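Local coordinates for protein Endonuclease/exonuclease/phosphatase (Leptotrichia buccalis C-1013-b, PDB 3TEB) that probably acts as a metal-dependent nuclease or related phosphoesterase of the endonuclease/exonuclease/phosphatase family, and binds magnesium, at residues D198-V212 and D222-N234. Sequence-based numbering, arbitrary orientation.
Sequences DTYVMAEKKDDGITV and DKAKKRLDYIFSN
Strand 225-233 of this DNase I-like fold pairs antiparallel with both ends of segment 198-212, Asp198 lying beside Phe232 as a non-hydrogen-bonded pair and Val212 beside Lys226 as a hydrogen-bonded one. Thr211 and Val212 together face Lys226 in a classic beta bulge, both of their N-H groups bonding to Lys226 O. Between the two ends the chain loops out, and Arg227 reaches into the loop. With CG anti to the backbone N (chi1 -169°), its side chain runs past Gly209 O; Tyr200 CD2 then sits over the centre of one guanidinium face, 3.4 Å from Arg227 CZ, with the ring tilted 36° from the guanidinium plane. At the guanidinium edge, Arg227 NH2 makes a salt bridge to Asp198 OD1, which Tyr188 OH also bonds; Asp198 OD2 caps the short helix 199-202 by accepting from Tyr200 N. Ile231 O takes two bonds from Thr199, from N at 3.1 Å and from OG1 at 2.9 Å. Val212 CG2 packs against Leu228 CD1 (3.8 Å), and the Val212 side chain lies about 8 Å from a bound magnesium ion. Thr211 OG1 accepts from Leu228 N at 3.0 Å and donates to the anti lone pair of Asp229 OD1, an oxygen also bonded by His257 ND1.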
ATOM      1  N   ASP A 198      -1.722  13.950   6.459  1.00 45.93           N
ATOM      2  CA  ASP A 198      -2.009  12.613   6.950  1.00 45.03           C
ATOM      3  C   ASP A 198      -3.508  12.427   7.168  1.00 45.21           C
ATOM      4  O   ASP A 198      -4.082  13.048   8.072  1.00 45.62           O
ATOM      5  CB  ASP A 198      -1.250  12.424   8.266  1.00 45.25           C
ATOM      6  CG  ASP A 198      -1.461  11.062   8.895  1.00 45.16           C
ATOM      7  OD1 ASP A 198      -0.789  10.812   9.910  1.00 46.25           O
ATOM      8  OD2 ASP A 198      -2.268  10.244   8.399  1.00 45.56           O
ATOM      9  N   THR A 199      -4.136  11.556   6.374  1.00 44.62           N
ATOM     10  CA  THR A 199      -5.592  11.353   6.449  1.00 44.94           C
ATOM     11  C   THR A 199      -6.090  10.859   7.797  1.00 45.75           C
ATOM     12  O   THR A 199      -7.241  11.106   8.158  1.00 46.18           O
ATOM     13  CB  THR A 199      -6.129  10.415   5.373  1.00 44.57           C
ATOM     14  OG1 THR A 199      -5.561   9.119   5.543  1.00 44.11           O
ATOM     15  CG2 THR A 199      -5.789  10.935   4.003  1.00 44.36           C
ATOM     16  N   TYR A 200      -5.236  10.165   8.544  1.00 46.42           N
ATOM     17  CA  TYR A 200      -5.598   9.785   9.903  1.00 48.09           C
ATOM     18  C   TYR A 200      -5.927  11.033  10.731  1.00 49.23           C
ATOM     19  O   TYR A 200      -6.995  11.120  11.342  1.00 49.64           O
ATOM     20  CB  TYR A 200      -4.510   8.937  10.584  1.00 47.84           C
ATOM     21  CG  TYR A 200      -4.865   8.598  12.022  1.00 50.04           C
ATOM     22  CD1 TYR A 200      -5.866   7.674  12.311  1.00 51.21           C
ATOM     23  CD2 TYR A 200      -4.229   9.230  13.094  1.00 51.86           C
ATOM     24  CE1 TYR A 200      -6.212   7.378  13.627  1.00 52.93           C
ATOM     25  CE2 TYR A 200      -4.568   8.936  14.420  1.00 52.98           C
ATOM     26  CZ  TYR A 200      -5.560   8.010  14.674  1.00 53.26           C
ATOM     27  OH  TYR A 200      -5.906   7.714  15.971  1.00 53.95           O
ATOM     28  N   VAL A 201      -5.007  11.996  10.723  1.00 49.97           N
ATOM     29  CA  VAL A 201      -5.162  13.242  11.476  1.00 51.31           C
ATOM     30  C   VAL A 201      -6.369  14.044  10.975  1.00 51.69           C
ATOM     31  O   VAL A 201      -7.175  14.522  11.767  1.00 52.45           O
ATOM     32  CB  VAL A 201      -3.875  14.107  11.407  1.00 51.38           C
ATOM     33  CG1 VAL A 201      -4.007  15.359  12.284  1.00 51.94           C
ATOM     34  CG2 VAL A 201      -2.625  13.273  11.786  1.00 51.09           C
HETATM   35  N   MSE A 202      -6.499  14.154   9.656  1.00 55.96           N
HETATM   36  CA  MSE A 202      -7.576  14.911   9.031  1.00 56.39           C
HETATM   37  C   MSE A 202      -8.963  14.301   9.185  1.00 55.19           C
HETATM   38  O   MSE A 202      -9.948  14.970   8.918  1.00 55.77           O
HETATM   39  CB  MSE A 202      -7.291  15.092   7.543  1.00 57.73           C
HETATM   40  CG  MSE A 202      -6.279  16.173   7.210  1.00 60.45           C
HETATM   41 SE   MSE A 202      -6.173  16.420   5.287  0.75 62.34          SE
HETATM   42  CE  MSE A 202      -5.547  14.663   4.745  1.00 60.34           C
ATOM     43  N   ALA A 203      -9.044  13.044   9.608  1.00 54.38           N
ATOM     44  CA  ALA A 203     -10.304  12.297   9.611  1.00 55.10           C
ATOM     45  C   ALA A 203     -11.342  12.831  10.598  1.00 56.96           C
ATOM     46  O   ALA A 203     -10.994  13.244  11.701  1.00 57.30           O
ATOM     47  CB  ALA A 203     -10.034  10.829   9.870  1.00 53.49           C
ATOM     48  N   GLU A 204     -12.612  12.813  10.192  1.00 59.93           N
ATOM     49  CA  GLU A 204     -13.727  13.179  11.075  1.00 63.38           C
ATOM     50  C   GLU A 204     -13.958  12.156  12.178  1.00 63.31           C
ATOM     51  O   GLU A 204     -14.163  12.526  13.324  1.00 63.95           O
ATOM     52  CB  GLU A 204     -15.023  13.367  10.284  1.00 65.25           C
ATOM     53  CG  GLU A 204     -15.160  14.744   9.632  1.00 70.98           C
ATOM     54  CD  GLU A 204     -16.430  14.901   8.789  1.00 77.57           C
ATOM     55  OE1 GLU A 204     -17.142  13.899   8.530  1.00 79.07           O
ATOM     56  OE2 GLU A 204     -16.713  16.047   8.376  1.00 80.78           O
ATOM     57  N   LYS A 205     -13.946  10.876  11.816  1.00 63.10           N
ATOM     58  CA  LYS A 205     -14.000   9.771  12.775  1.00 63.16           C
ATOM     59  C   LYS A 205     -12.747   8.914  12.638  1.00 60.75           C
ATOM     60  O   LYS A 205     -12.294   8.649  11.525  1.00 60.31           O
ATOM     61  CB  LYS A 205     -15.256   8.930  12.551  1.00 64.91           C
ATOM     62  CG  LYS A 205     -16.471   9.531  13.213  1.00 69.83           C
ATOM     63  CD  LYS A 205     -17.773   9.278  12.469  1.00 75.85           C
ATOM     64  CE  LYS A 205     -18.891  10.078  13.149  1.00 80.39           C
ATOM     65  NZ  LYS A 205     -20.274   9.744  12.701  1.00 84.04           N
ATOM     66  N   LYS A 206     -12.179   8.502  13.770  1.00 59.48           N
ATOM     67  CA  LYS A 206     -10.997   7.635  13.783  1.00 56.94           C
ATOM     68  C   LYS A 206     -10.955   6.779  15.033  1.00 57.65           C
ATOM     69  O   LYS A 206     -11.566   7.109  16.052  1.00 58.63           O
ATOM     70  CB  LYS A 206      -9.701   8.445  13.669  1.00 55.79           C
ATOM     71  CG  LYS A 206      -9.658   9.717  14.506  1.00 55.84           C
ATOM     72  CD  LYS A 206      -8.268  10.349  14.491  1.00 54.04           C
ATOM     73  CE  LYS A 206      -8.312  11.863  14.673  1.00 54.82           C
ATOM     74  NZ  LYS A 206      -8.792  12.521  13.423  1.00 54.34           N
ATOM     75  N   ASP A 207     -10.242   5.662  14.931  1.00 57.15           N
ATOM     76  CA  ASP A 207      -9.913   4.826  16.081  1.00 58.07           C
ATOM     77  C   ASP A 207      -8.492   5.186  16.526  1.00 57.05           C
ATOM     78  O   ASP A 207      -7.940   6.194  16.068  1.00 56.39           O
ATOM     79  CB  ASP A 207     -10.035   3.337  15.717  1.00 58.68           C
ATOM     80  CG  ASP A 207      -9.203   2.944  14.476  1.00 57.72           C
ATOM     81  OD1 ASP A 207      -8.368   3.761  13.989  1.00 56.27           O
ATOM     82  OD2 ASP A 207      -9.389   1.795  13.992  1.00 58.57           O
ATOM     83  N   ASP A 208      -7.902   4.367  17.402  1.00 57.31           N
ATOM     84  CA  ASP A 208      -6.538   4.599  17.915  1.00 56.30           C
ATOM     85  C   ASP A 208      -5.433   4.580  16.848  1.00 53.39           C
ATOM     86  O   ASP A 208      -4.343   5.120  17.062  1.00 53.19           O
ATOM     87  CB  ASP A 208      -6.212   3.604  19.029  1.00 58.21           C
ATOM     88  CG  ASP A 208      -6.298   2.151  18.577  1.00 59.14           C
ATOM     89  OD1 ASP A 208      -6.250   1.868  17.351  1.00 57.98           O
ATOM     90  OD2 ASP A 208      -6.409   1.288  19.476  1.00 62.11           O
ATOM     91  N   GLY A 209      -5.725   3.938  15.718  1.00 51.27           N
ATOM     92  CA  GLY A 209      -4.875   3.987  14.546  1.00 48.80           C
ATOM     93  C   GLY A 209      -3.699   3.028  14.499  1.00 47.94           C
ATOM     94  O   GLY A 209      -2.911   3.079  13.558  1.00 47.84           O
ATOM     95  N   ILE A 210      -3.581   2.159  15.501  1.00 47.86           N
ATOM     96  CA  ILE A 210      -2.503   1.166  15.592  1.00 47.48           C
ATOM     97  C   ILE A 210      -2.527   0.188  14.414  1.00 46.51           C
ATOM     98  O   ILE A 210      -3.558  -0.438  14.159  1.00 46.89           O
ATOM     99  CB  ILE A 210      -2.613   0.389  16.940  1.00 49.02           C
ATOM    100  CG1 ILE A 210      -2.485   1.356  18.126  1.00 50.82           C
ATOM    101  CG2 ILE A 210      -1.591  -0.764  17.048  1.00 49.24           C
ATOM    102  CD1 ILE A 210      -1.270   2.295  18.058  1.00 51.06           C
ATOM    103  N   THR A 211      -1.401   0.060  13.702  1.00 45.67           N
ATOM    104  CA  THR A 211      -1.309  -0.876  12.561  1.00 45.84           C
ATOM    105  C   THR A 211      -0.422  -2.102  12.771  1.00 47.24           C
ATOM    106  O   THR A 211      -0.523  -3.072  12.027  1.00 47.78           O
ATOM    107  CB  THR A 211      -0.888  -0.191  11.225  1.00 45.50           C
ATOM    108  OG1 THR A 211       0.348   0.515  11.390  1.00 45.53           O
ATOM    109  CG2 THR A 211      -1.957   0.753  10.745  1.00 45.06           C
ATOM    110  N   VAL A 212       0.462  -2.048  13.756  1.00 49.14           N
ATOM    111  CA  VAL A 212       1.291  -3.196  14.108  1.00 52.31           C
ATOM    112  C   VAL A 212       1.164  -3.415  15.602  1.00 56.02           C
ATOM    113  O   VAL A 212       1.296  -2.470  16.378  1.00 56.14           O
ATOM    114  CB  VAL A 212       2.770  -2.977  13.741  1.00 51.63           C
ATOM    115  CG1 VAL A 212       3.592  -4.216  14.052  1.00 51.55           C
ATOM    116  CG2 VAL A 212       2.902  -2.623  12.277  1.00 51.67           C
ATOM    117  N   ASP A 222       1.049  -1.013  25.939  1.00119.15           N
ATOM    118  CA  ASP A 222       1.269  -0.051  24.857  1.00116.46           C
ATOM    119  C   ASP A 222       2.732  -0.042  24.398  1.00114.84           C
ATOM    120  O   ASP A 222       3.071   0.566  23.371  1.00113.06           O
ATOM    121  CB  ASP A 222       0.825   1.356  25.286  1.00118.22           C
ATOM    122  CG  ASP A 222      -0.695   1.533  25.262  1.00118.64           C
ATOM    123  OD1 ASP A 222      -1.292   1.510  24.157  1.00116.52           O
ATOM    124  OD2 ASP A 222      -1.286   1.711  26.353  1.00122.35           O
ATOM    125  N   LYS A 223       3.575  -0.727  25.176  1.00115.21           N
ATOM    126  CA  LYS A 223       5.003  -0.939  24.895  1.00113.15           C
ATOM    127  C   LYS A 223       5.312  -1.244  23.408  1.00105.90           C
ATOM    128  O   LYS A 223       6.262  -0.695  22.841  1.00105.68           O
ATOM    129  CB  LYS A 223       5.536  -2.050  25.836  1.00116.78           C
ATOM    130  CG  LYS A 223       6.844  -2.744  25.430  1.00119.72           C
ATOM    131  CD  LYS A 223       8.081  -1.930  25.806  1.00127.56           C
ATOM    132  CE  LYS A 223       9.316  -2.468  25.071  1.00128.90           C
ATOM    133  NZ  LYS A 223      10.528  -1.569  25.293  1.00132.60           N
ATOM    134  N   ALA A 224       4.492  -2.087  22.782  1.00 98.54           N
ATOM    135  CA  ALA A 224       4.747  -2.562  21.422  1.00 89.90           C
ATOM    136  C   ALA A 224       3.570  -2.332  20.466  1.00 83.00           C
ATOM    137  O   ALA A 224       3.270  -3.172  19.616  1.00 81.40           O
ATOM    138  CB  ALA A 224       5.142  -4.042  21.458  1.00 90.61           C
ATOM    139  N   LYS A 225       2.905  -1.192  20.612  1.00 74.11           N
ATOM    140  CA  LYS A 225       1.817  -0.817  19.718  1.00 67.79           C
ATOM    141  C   LYS A 225       2.220   0.378  18.846  1.00 64.23           C
ATOM    142  O   LYS A 225       2.584   1.439  19.350  1.00 64.24           O
ATOM    143  CB  LYS A 225       0.535  -0.529  20.504  1.00 68.60           C
ATOM    144  CG  LYS A 225      -0.152  -1.780  21.033  1.00 69.32           C
ATOM    145  CD  LYS A 225      -1.662  -1.697  20.848  1.00 69.68           C
ATOM    146  CE  LYS A 225      -2.361  -1.011  22.013  1.00 71.31           C
ATOM    147  NZ  LYS A 225      -2.873  -2.012  22.973  1.00 71.75           N
ATOM    148  N   LYS A 226       2.166   0.193  17.531  1.00 59.24           N
ATOM    149  CA  LYS A 226       2.728   1.174  16.611  1.00 55.72           C
ATOM    150  C   LYS A 226       1.779   1.568  15.477  1.00 52.60           C
ATOM    151  O   LYS A 226       0.834   0.850  15.151  1.00 51.97           O
ATOM    152  CB  LYS A 226       4.048   0.659  16.024  1.00 55.27           C
ATOM    153  CG  LYS A 226       5.190   0.450  17.018  1.00 56.65           C
ATOM    154  CD  LYS A 226       6.439   0.025  16.252  1.00 57.27           C
ATOM    155  CE  LYS A 226       7.714   0.109  17.077  1.00 59.57           C
ATOM    156  NZ  LYS A 226       8.076  -1.222  17.631  1.00 60.09           N
ATOM    157  N   ARG A 227       2.041   2.731  14.896  1.00 49.90           N
ATOM    158  CA  ARG A 227       1.360   3.154  13.689  1.00 47.04           C
ATOM    159  C   ARG A 227       2.435   3.383  12.624  1.00 45.48           C
ATOM    160  O   ARG A 227       3.112   4.418  12.618  1.00 45.50           O
ATOM    161  CB  ARG A 227       0.527   4.407  13.955  1.00 47.51           C
ATOM    162  CG  ARG A 227      -0.413   4.784  12.842  1.00 46.23           C
ATOM    163  CD  ARG A 227      -1.359   5.892  13.255  1.00 47.00           C
ATOM    164  NE  ARG A 227      -1.307   6.982  12.287  1.00 46.45           N
ATOM    165  CZ  ARG A 227      -0.996   8.237  12.587  1.00 45.91           C
ATOM    166  NH1 ARG A 227      -0.747   8.596  13.836  1.00 46.03           N
ATOM    167  NH2 ARG A 227      -0.964   9.143  11.633  1.00 45.74           N
ATOM    168  N   LEU A 228       2.600   2.387  11.755  1.00 43.02           N
ATOM    169  CA  LEU A 228       3.688   2.343  10.790  1.00 41.50           C
ATOM    170  C   LEU A 228       3.208   2.528   9.356  1.00 40.64           C
ATOM    171  O   LEU A 228       3.989   2.884   8.464  1.00 40.66           O
ATOM    172  CB  LEU A 228       4.388   0.999  10.880  1.00 40.87           C
ATOM    173  CG  LEU A 228       5.224   0.644  12.102  1.00 41.39           C
ATOM    174  CD1 LEU A 228       6.042  -0.595  11.760  1.00 41.43           C
ATOM    175  CD2 LEU A 228       6.147   1.783  12.514  1.00 41.69           C
ATOM    176  N   ASP A 229       1.924   2.246   9.143  1.00 39.79           N
ATOM    177  CA  ASP A 229       1.291   2.336   7.829  1.00 38.83           C
ATOM    178  C   ASP A 229       0.492   3.633   7.741  1.00 38.60           C
ATOM    179  O   ASP A 229      -0.046   4.105   8.750  1.00 38.85           O
ATOM    180  CB  ASP A 229       0.357   1.139   7.617  1.00 38.88           C
ATOM    181  CG  ASP A 229       1.095  -0.210   7.656  1.00 39.31           C
ATOM    182  OD1 ASP A 229       1.415  -0.702   8.771  1.00 40.09           O
ATOM    183  OD2 ASP A 229       1.324  -0.791   6.566  1.00 41.14           O
ATOM    184  N   TYR A 230       0.413   4.217   6.546  1.00 37.65           N
ATOM    185  CA  TYR A 230      -0.287   5.491   6.384  1.00 37.36           C
ATOM    186  C   TYR A 230      -1.009   5.645   5.065  1.00 36.67           C
ATOM    187  O   TYR A 230      -0.798   4.884   4.130  1.00 36.48           O
ATOM    188  CB  TYR A 230       0.690   6.657   6.489  1.00 37.97           C
ATOM    189  CG  TYR A 230       1.511   6.715   7.744  1.00 39.36           C
ATOM    190  CD1 TYR A 230       1.073   7.441   8.847  1.00 41.12           C
ATOM    191  CD2 TYR A 230       2.742   6.069   7.821  1.00 39.89           C
ATOM    192  CE1 TYR A 230       1.835   7.517  10.003  1.00 42.35           C
ATOM    193  CE2 TYR A 230       3.512   6.132   8.970  1.00 41.32           C
ATOM    194  CZ  TYR A 230       3.055   6.861  10.055  1.00 42.31           C
ATOM    195  OH  TYR A 230       3.819   6.929  11.195  1.00 43.68           O
ATOM    196  N   ILE A 231      -1.858   6.662   5.011  1.00 36.76           N
ATOM    197  CA  ILE A 231      -2.365   7.189   3.762  1.00 36.97           C
ATOM    198  C   ILE A 231      -2.179   8.715   3.782  1.00 38.03           C
ATOM    199  O   ILE A 231      -2.880   9.431   4.497  1.00 38.12           O
ATOM    200  CB  ILE A 231      -3.816   6.735   3.502  1.00 36.76           C
ATOM    201  CG1 ILE A 231      -3.817   5.258   3.121  1.00 35.83           C
ATOM    202  CG2 ILE A 231      -4.444   7.523   2.360  1.00 37.39           C
ATOM    203  CD1 ILE A 231      -5.111   4.566   3.359  1.00 35.92           C
ATOM    204  N   PHE A 232      -1.192   9.189   3.022  1.00 39.07           N
ATOM    205  CA  PHE A 232      -0.868  10.607   2.927  1.00 40.57           C
ATOM    206  C   PHE A 232      -1.496  11.215   1.686  1.00 42.69           C
ATOM    207  O   PHE A 232      -1.887  10.507   0.753  1.00 43.03           O
ATOM    208  CB  PHE A 232       0.649  10.821   2.859  1.00 40.35           C
ATOM    209  CG  PHE A 232       1.385  10.393   4.091  1.00 38.66           C
ATOM    210  CD1 PHE A 232       1.180  11.041   5.305  1.00 37.93           C
ATOM    211  CD2 PHE A 232       2.303   9.356   4.037  1.00 37.12           C
ATOM    212  CE1 PHE A 232       1.865  10.639   6.453  1.00 37.24           C
ATOM    213  CE2 PHE A 232       2.996   8.954   5.171  1.00 36.90           C
ATOM    214  CZ  PHE A 232       2.773   9.594   6.384  1.00 36.80           C
ATOM    215  N   SER A 233      -1.548  12.541   1.673  1.00 45.06           N
ATOM    216  CA  SER A 233      -2.159  13.311   0.612  1.00 47.70           C
ATOM    217  C   SER A 233      -1.279  14.534   0.365  1.00 49.58           C
ATOM    218  O   SER A 233      -0.648  15.028   1.300  1.00 49.66           O
ATOM    219  CB  SER A 233      -3.541  13.749   1.084  1.00 47.50           C
ATOM    220  OG  SER A 233      -4.316  14.250   0.013  1.00 49.32           O
ATOM    221  N   ASN A 234      -1.226  15.025  -0.876  1.00 52.06           N
ATOM    222  CA  ASN A 234      -0.465  16.244  -1.184  1.00 54.50           C
ATOM    223  C   ASN A 234      -1.310  17.491  -1.049  1.00 56.15           C
ATOM    224  O   ASN A 234      -0.812  18.604  -1.168  1.00 56.49           O
ATOM    225  CB  ASN A 234       0.143  16.186  -2.586  1.00 55.36           C
ATOM    226  CG  ASN A 234      -0.905  16.155  -3.683  1.00 56.03           C
ATOM    227  OD1 ASN A 234      -2.024  15.679  -3.482  1.00 56.08           O
ATOM    228  ND2 ASN A 234      -0.537  16.642  -4.859  1.00 57.08           N
TER